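Local coordinates for hypothetical protein, GDSL-like Lipase/Acylhydrolase family protein (Bacteroides uniformis, PDB 4M8K) that probably hydrolyses acyl ester bonds as a member of the GDSL-like lipase/acylhydrolase family, at residues A[28-33]-A[203-208]; A[169-174]-A[199-204]. One frame throughout, in Å; residues are numbered along the deposited sequence.

Contact 1: A[28-33]-A[203-208]; sequences DSYSTF and WGHPSV. With ACT (acetate ion), chain C.
In the putative active site, Ser29 and His205 meet around a bound acetate, probably from the crystallisation liquor, with Ser29 CB 3.6 Å from His205 CD2. His205 NE2 donates to acetate O at 2.8 Å with an almost straight bond (164°); the acceptor sits in the imidazole plane, at its edge. Ser29 OG donates to the same oxygen at a very short 2.5 Å, its exact geometry doubtful. Acetate OXT takes the backbone N of Ser29, and Asn122 ND2 and Gly84 N also bind the ion. On the other edge of the imidazole, ND1 donates to Trp203 O at 2.6 Å, fixing the ring's rotation, while Trp45 stacks on it. Asp28, Ser29 and Tyr30 belong to the Gly-Asp-Ser-Leu signature (tyrosine for leucine) after strand 22-27; the arrangement is consistent with the serine nucleophile, catalytic histidine and oxyanion hole of GDSL (SGNH) hydrolases. Asp28 OD1 accepts from Tyr30 N, an Asx turn that spans Ser29. Beside this polar site Tyr30 reaches across to the hairpin bearing His205. Pro206 CD lies over the centre of its ring, 3.3 Å from the centroid and 8° off the normal, a CH-pi contact, while His205 meets the ring obliquely, planes at 54°. The phenol OH donates to Gly204 O at 2.7 Å, tilted from the carbonyl plane. A leucine in place of Tyr30 has neither hydroxyl nor ring, so Gly204 O would probably be left without this donor and the hairpin less firmly seated. Pro206 packs on Met211 and Ile214 of helix 208-222.

Contact 2: A[169-174]-A[199-204]; sequences ITNSEL and IDKQWG
The Asn171 carboxamide has the ammonium of Lys201 above its plane: NZ donates to OD1 at 3.1 Å, 35° out of the plane and with a C=O...donor angle of 109°, so the bond misses the lone pairs. The ND2 of the same amide has its stronger partner in Thr121 OG1. The Glu173 carboxylate is met differently, for NZ approaches OE1 on the anti lone pair, away from OE2, in a 2.9 Å salt bridge. These groups belong to the loop that leaves strand 165-170 of the parallel sheet of an alpha/beta fold. Lys201 comes from strand 201-202, the first arm of a hairpin whose turn residues, Trp203 and Gly204, both have positive phi, as in a type I' turn. The Lys201 chain is extended beyond CG (chi2 160°) and carries NZ from the hairpin to three consecutive residues of the loop. The third bond runs from NZ to Ser172 OG at 2.9 Å. Thus three hydrogen bonds grip the ammonium, and Glu173 probably offsets its charge. Along the way the Lys201 methylenes slide past Glu173 in the opposite direction, CD 3.5 Å from OE1. Ile199 CB lies 3.9 Å from Ser172 OG, a loose contact, and Ile199 also touches helix 208-222. Two waters finish the join: one accepts from Ile199 N and bonds Ser172 OG, the other donates to Glu173 OE1, at 2.7 Å, and to Ile199 O.

How the contacts relate
Contact 1 is the buried one and contact 2 is only partly buried, with Glu173 exposed; their centres lie about 9 Å apart. Both hold the same hairpin, sharing Trp203 and Gly204, but by different arms: strand 205-206 faces the loop after strand 22-27, strand 201-202 the loop after strand 165-170. The chemistry follows the place. The buried contact combines aromatic packing with a ligand site, whereas the outer one is a salt bridge and lysine hydrogen bonds, completed by waters. They also touch each other directly: Tyr30 OH lies 3.5 Å from Lys201 CE and has a weak hydrogen bond with Asn171 ND2, while Ser207 OG bonds Asp200 OD2.

Contact 1: A[28-33]-A[203-208]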
loop_
_atom_site.group_PDB
_atom_site.type_symbol
_atom_site.label_atom_id
_atom_site.label_comp_id
_atom_site.label_asym_id
_atom_site.label_seq_id
_atom_site.Cartn_x
_atom_site.Cartn_y
_atom_site.Cartn_z
ATOM N N ASP A 28 -0.316 -4.581 -0.980
ATOM C CA ASP A 28 0.189 -5.920 -1.180
ATOM C C ASP A 28 -0.486 -6.885 -0.153
ATOM O O ASP A 28 -1.565 -6.576 0.344
ATOM C CB ASP A 28 1.718 -5.920 -1.117
ATOM C CG ASP A 28 2.261 -5.433 0.228
ATOM O OD1 ASP A 28 1.580 -5.552 1.279
ATOM O OD2 ASP A 28 3.383 -4.893 0.222
ATOM N N SER A 29 0.146 -8.016 0.163
ATOM C CA SER A 29 -0.460 -9.007 1.097
ATOM C C SER A 29 -0.900 -8.389 2.405
ATOM O O SER A 29 -1.855 -8.864 3.005
ATOM C CB SER A 29 0.510 -10.113 1.481
ATOM O OG SER A 29 0.837 -11.007 0.443
ATOM N N TYR A 30 -0.188 -7.347 2.883
ATOM C CA TYR A 30 -0.420 -6.797 4.233
ATOM C C TYR A 30 -1.824 -6.151 4.325
ATOM O O TYR A 30 -2.391 -5.987 5.408
ATOM C CB TYR A 30 0.621 -5.734 4.625
ATOM C CG TYR A 30 1.954 -6.212 5.191
ATOM C CD1 TYR A 30 2.575 -7.350 4.731
ATOM C CD2 TYR A 30 2.608 -5.465 6.173
ATOM C CE1 TYR A 30 3.799 -7.769 5.254
ATOM C CE2 TYR A 30 3.820 -5.853 6.679
ATOM C CZ TYR A 30 4.427 -7.011 6.212
ATOM O OH TYR A 30 5.638 -7.445 6.758
ATOM N N SER A 31 -2.364 -5.810 3.166
ATOM C CA SER A 31 -3.663 -5.133 3.045
ATOM C C SER A 31 -4.719 -6.011 2.357
ATOM O O SER A 31 -5.783 -5.521 1.938
ATOM C CB SER A 31 -3.446 -3.802 2.311
ATOM O OG SER A 31 -2.557 -2.968 3.042
ATOM N N THR A 32 -4.443 -7.311 2.231
ATOM C CA THR A 32 -5.380 -8.236 1.600
ATOM C C THR A 32 -6.226 -8.973 2.620
ATOM O O THR A 32 -5.818 -9.163 3.757
ATOM C CB THR A 32 -4.747 -9.356 0.702
ATOM O OG1 THR A 32 -3.889 -10.242 1.467
ATOM C CG2 THR A 32 -4.017 -8.747 -0.475
ATOM N N PHE A 33 -7.417 -9.371 2.183
ATOM C CA PHE A 33 -8.235 -10.397 2.860
ATOM C C PHE A 33 -9.149 -10.981 1.800
ATOM O O PHE A 33 -9.827 -10.230 1.057
ATOM C CB PHE A 33 -9.045 -9.866 4.082
ATOM C CG PHE A 33 -9.397 -10.953 5.077
ATOM C CD1 PHE A 33 -10.510 -11.752 4.872
ATOM C CD2 PHE A 33 -8.601 -11.191 6.207
ATOM C CE1 PHE A 33 -10.821 -12.795 5.743
ATOM C CE2 PHE A 33 -8.906 -12.202 7.105
ATOM C CZ PHE A 33 -10.017 -13.032 6.867
ATOM N N TRP A 203 5.119 -15.129 10.295
ATOM C CA TRP A 203 5.320 -15.537 8.895
ATOM C C TRP A 203 5.472 -14.340 8.011
ATOM O O TRP A 203 4.957 -14.337 6.874
ATOM C CB TRP A 203 4.208 -16.467 8.384
ATOM C CG TRP A 203 4.536 -17.889 8.489
ATOM C CD1 TRP A 203 5.469 -18.478 9.300
ATOM C CD2 TRP A 203 3.957 -18.943 7.716
ATOM N NE1 TRP A 203 5.489 -19.834 9.082
ATOM C CE2 TRP A 203 4.588 -20.142 8.102
ATOM C CE3 TRP A 203 2.995 -18.976 6.690
ATOM C CZ2 TRP A 203 4.225 -21.394 7.567
ATOM C CZ3 TRP A 203 2.637 -20.219 6.144
ATOM C CH2 TRP A 203 3.254 -21.405 6.591
ATOM N N GLY A 204 6.180 -13.339 8.529
ATOM C CA GLY A 204 6.585 -12.138 7.746
ATOM C C GLY A 204 5.457 -11.168 7.453
ATOM O O GLY A 204 5.658 -10.120 6.744
ATOM N N HIS A 205 4.305 -11.414 8.072
ATOM C CA HIS A 205 3.129 -10.555 7.855
ATOM C C HIS A 205 2.437 -10.175 9.159
ATOM O O HIS A 205 2.555 -10.871 10.143
ATOM C CB HIS A 205 2.170 -11.247 6.922
ATOM C CG HIS A 205 2.755 -11.560 5.576
ATOM N ND1 HIS A 205 3.729 -12.508 5.405
ATOM C CD2 HIS A 205 2.535 -11.028 4.353
ATOM C CE1 HIS A 205 4.034 -12.605 4.128
ATOM N NE2 HIS A 205 3.356 -11.685 3.467
ATOM N N PRO A 206 1.760 -9.031 9.187
ATOM C CA PRO A 206 1.294 -8.646 10.537
ATOM C C PRO A 206 0.325 -9.638 11.163
ATOM O O PRO A 206 -0.486 -10.283 10.466
ATOM C CB PRO A 206 0.620 -7.307 10.302
ATOM C CG PRO A 206 1.303 -6.738 9.091
ATOM C CD PRO A 206 1.548 -7.957 8.208
ATOM N N SER A 207 0.492 -9.779 12.475
ATOM C CA SER A 207 -0.349 -10.528 13.363
ATOM C C SER A 207 -1.513 -9.654 13.746
ATOM O O SER A 207 -1.592 -8.490 13.347
ATOM C CB SER A 207 0.445 -10.908 14.633
ATOM O OG SER A 207 0.803 -9.746 15.374
ATOM N N VAL A 208 -2.398 -10.193 14.552
ATOM C CA VAL A 208 -3.525 -9.437 15.043
ATOM C C VAL A 208 -3.018 -8.209 15.773
ATOM O O VAL A 208 -3.478 -7.105 15.524
ATOM C CB VAL A 208 -4.397 -10.285 15.963
ATOM C CG1 VAL A 208 -5.383 -9.400 16.772
ATOM C CG2 VAL A 208 -5.182 -11.290 15.150
HETATM C C ACT C . 3.520 -9.572 0.519
HETATM O O ACT C . 3.312 -10.744 0.875
HETATM O OXT ACT C . 2.933 -9.124 -0.467
HETATM C CH3 ACT C . 4.448 -8.666 1.270
#

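Contact 2: A[169-174]-A[199-204]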
loop_
_atom_site.group_PDB
_atom_site.type_symbol
_atom_site.label_atom_id
_atom_site.label_comp_id
_atom_site.label_asym_id
_atom_site.label_seq_id
_atom_site.Cartn_x
_atom_site.Cartn_y
_atom_site.Cartn_z
ATOM N N ILE A 169 2.624 4.456 3.195
ATOM C CA ILE A 169 2.852 3.687 4.412
ATOM C C ILE A 169 4.082 2.803 4.182
ATOM O O ILE A 169 4.051 1.921 3.296
ATOM C CB ILE A 169 1.661 2.825 4.753
ATOM C CG1 ILE A 169 0.413 3.654 5.060
ATOM C CG2 ILE A 169 1.945 1.949 5.982
ATOM C CD1 ILE A 169 -0.867 2.780 5.160
ATOM N N THR A 170 5.142 3.050 4.967
ATOM C CA THR A 170 6.414 2.282 4.895
ATOM C C THR A 170 6.496 1.186 5.955
ATOM O O THR A 170 6.594 1.446 7.165
ATOM C CB THR A 170 7.644 3.214 5.006
ATOM O OG1 THR A 170 7.632 4.142 3.925
ATOM C CG2 THR A 170 8.968 2.422 4.958
ATOM N N ASN A 171 6.407 -0.064 5.507
ATOM C CA ASN A 171 6.664 -1.206 6.374
ATOM C C ASN A 171 7.989 -1.080 7.133
ATOM O O ASN A 171 8.973 -0.519 6.630
ATOM C CB ASN A 171 6.681 -2.502 5.573
ATOM C CG ASN A 171 6.550 -3.745 6.441
ATOM O OD1 ASN A 171 6.261 -3.657 7.627
ATOM N ND2 ASN A 171 6.787 -4.901 5.852
ATOM N N SER A 172 8.015 -1.642 8.333
ATOM C CA SER A 172 9.271 -1.809 9.046
ATOM C C SER A 172 10.071 -2.951 8.429
ATOM O O SER A 172 9.524 -3.799 7.720
ATOM C CB SER A 172 8.991 -2.102 10.515
ATOM O OG SER A 172 8.194 -3.271 10.608
ATOM N N GLU A 173 11.371 -2.958 8.721
ATOM C CA GLU A 173 12.290 -4.069 8.421
ATOM C C GLU A 173 12.553 -4.274 6.926
ATOM O O GLU A 173 12.898 -5.348 6.495
ATOM C CB GLU A 173 11.799 -5.352 9.101
ATOM C CG GLU A 173 11.648 -5.157 10.613
ATOM C CD GLU A 173 11.033 -6.361 11.299
ATOM O OE1 GLU A 173 9.845 -6.623 11.111
ATOM O OE2 GLU A 173 11.736 -7.049 12.036
ATOM N N LEU A 174 12.417 -3.220 6.139
ATOM C CA LEU A 174 12.818 -3.273 4.720
ATOM C C LEU A 174 14.257 -2.819 4.505
ATOM O O LEU A 174 14.855 -2.218 5.376
ATOM C CB LEU A 174 11.871 -2.431 3.877
ATOM C CG LEU A 174 10.377 -2.828 3.962
ATOM C CD1 LEU A 174 9.616 -2.036 2.914
ATOM C CD2 LEU A 174 10.099 -4.321 3.813
ATOM N N ILE A 199 6.084 -3.388 14.588
ATOM C CA ILE A 199 4.964 -4.144 14.052
ATOM C C ILE A 199 5.191 -5.653 14.262
ATOM O O ILE A 199 6.055 -6.248 13.647
ATOM C CB ILE A 199 4.798 -3.815 12.547
ATOM C CG1 ILE A 199 4.671 -2.297 12.304
ATOM C CG2 ILE A 199 3.604 -4.494 11.987
ATOM C CD1 ILE A 199 3.562 -1.604 13.081
ATOM N N ASP A 200 4.357 -6.267 15.087
ATOM C CA ASP A 200 4.442 -7.673 15.355
ATOM C C ASP A 200 4.072 -8.444 14.107
ATOM O O ASP A 200 3.028 -8.200 13.500
ATOM C CB ASP A 200 3.524 -8.067 16.518
ATOM C CG ASP A 200 3.738 -9.481 16.974
ATOM O OD1 ASP A 200 4.804 -9.749 17.604
ATOM O OD2 ASP A 200 2.852 -10.353 16.707
ATOM N N LYS A 201 4.943 -9.350 13.723
ATOM C CA LYS A 201 4.706 -10.169 12.558
ATOM C C LYS A 201 4.810 -11.665 12.846
ATOM O O LYS A 201 5.585 -12.116 13.663
ATOM C CB LYS A 201 5.642 -9.817 11.427
ATOM C CG LYS A 201 5.509 -8.369 10.881
ATOM C CD LYS A 201 6.747 -7.877 10.108
ATOM C CE LYS A 201 6.687 -6.359 9.929
ATOM N NZ LYS A 201 7.852 -5.795 9.235
ATOM N N GLN A 202 4.027 -12.415 12.098
ATOM C CA GLN A 202 4.098 -13.868 12.077
ATOM C C GLN A 202 4.154 -14.287 10.639
ATOM O O GLN A 202 3.317 -13.887 9.842
ATOM C CB GLN A 202 2.882 -14.435 12.753
ATOM C CG GLN A 202 2.838 -14.019 14.216
ATOM C CD GLN A 202 1.560 -14.382 14.911
ATOM O OE1 GLN A 202 0.627 -14.843 14.299
ATOM N NE2 GLN A 202 1.523 -14.172 16.218
ATOM N N TRP A 203 5.119 -15.129 10.295
ATOM C CA TRP A 203 5.320 -15.537 8.895
ATOM C C TRP A 203 5.472 -14.340 8.011
ATOM O O TRP A 203 4.957 -14.337 6.874
ATOM C CB TRP A 203 4.208 -16.467 8.384
ATOM C CG TRP A 203 4.536 -17.889 8.489
ATOM C CD1 TRP A 203 5.469 -18.478 9.300
ATOM C CD2 TRP A 203 3.957 -18.943 7.716
ATOM N NE1 TRP A 203 5.489 -19.834 9.082
ATOM C CE2 TRP A 203 4.588 -20.142 8.102
ATOM C CE3 TRP A 203 2.995 -18.976 6.690
ATOM C CZ2 TRP A 203 4.225 -21.394 7.567
ATOM C CZ3 TRP A 203 2.637 -20.219 6.144
ATOM C CH2 TRP A 203 3.254 -21.405 6.591
ATOM N N GLY A 204 6.180 -13.339 8.529
ATOM C CA GLY A 204 6.585 -12.138 7.746
ATOM C C GLY A 204 5.457 -11.168 7.453
ATOM O O GLY A 204 5.658 -10.120 6.744
HETATM O O HOH W 1 8.587 -3.645 13.298
HETATM O O HOH W 2 8.604 -6.222 13.481
#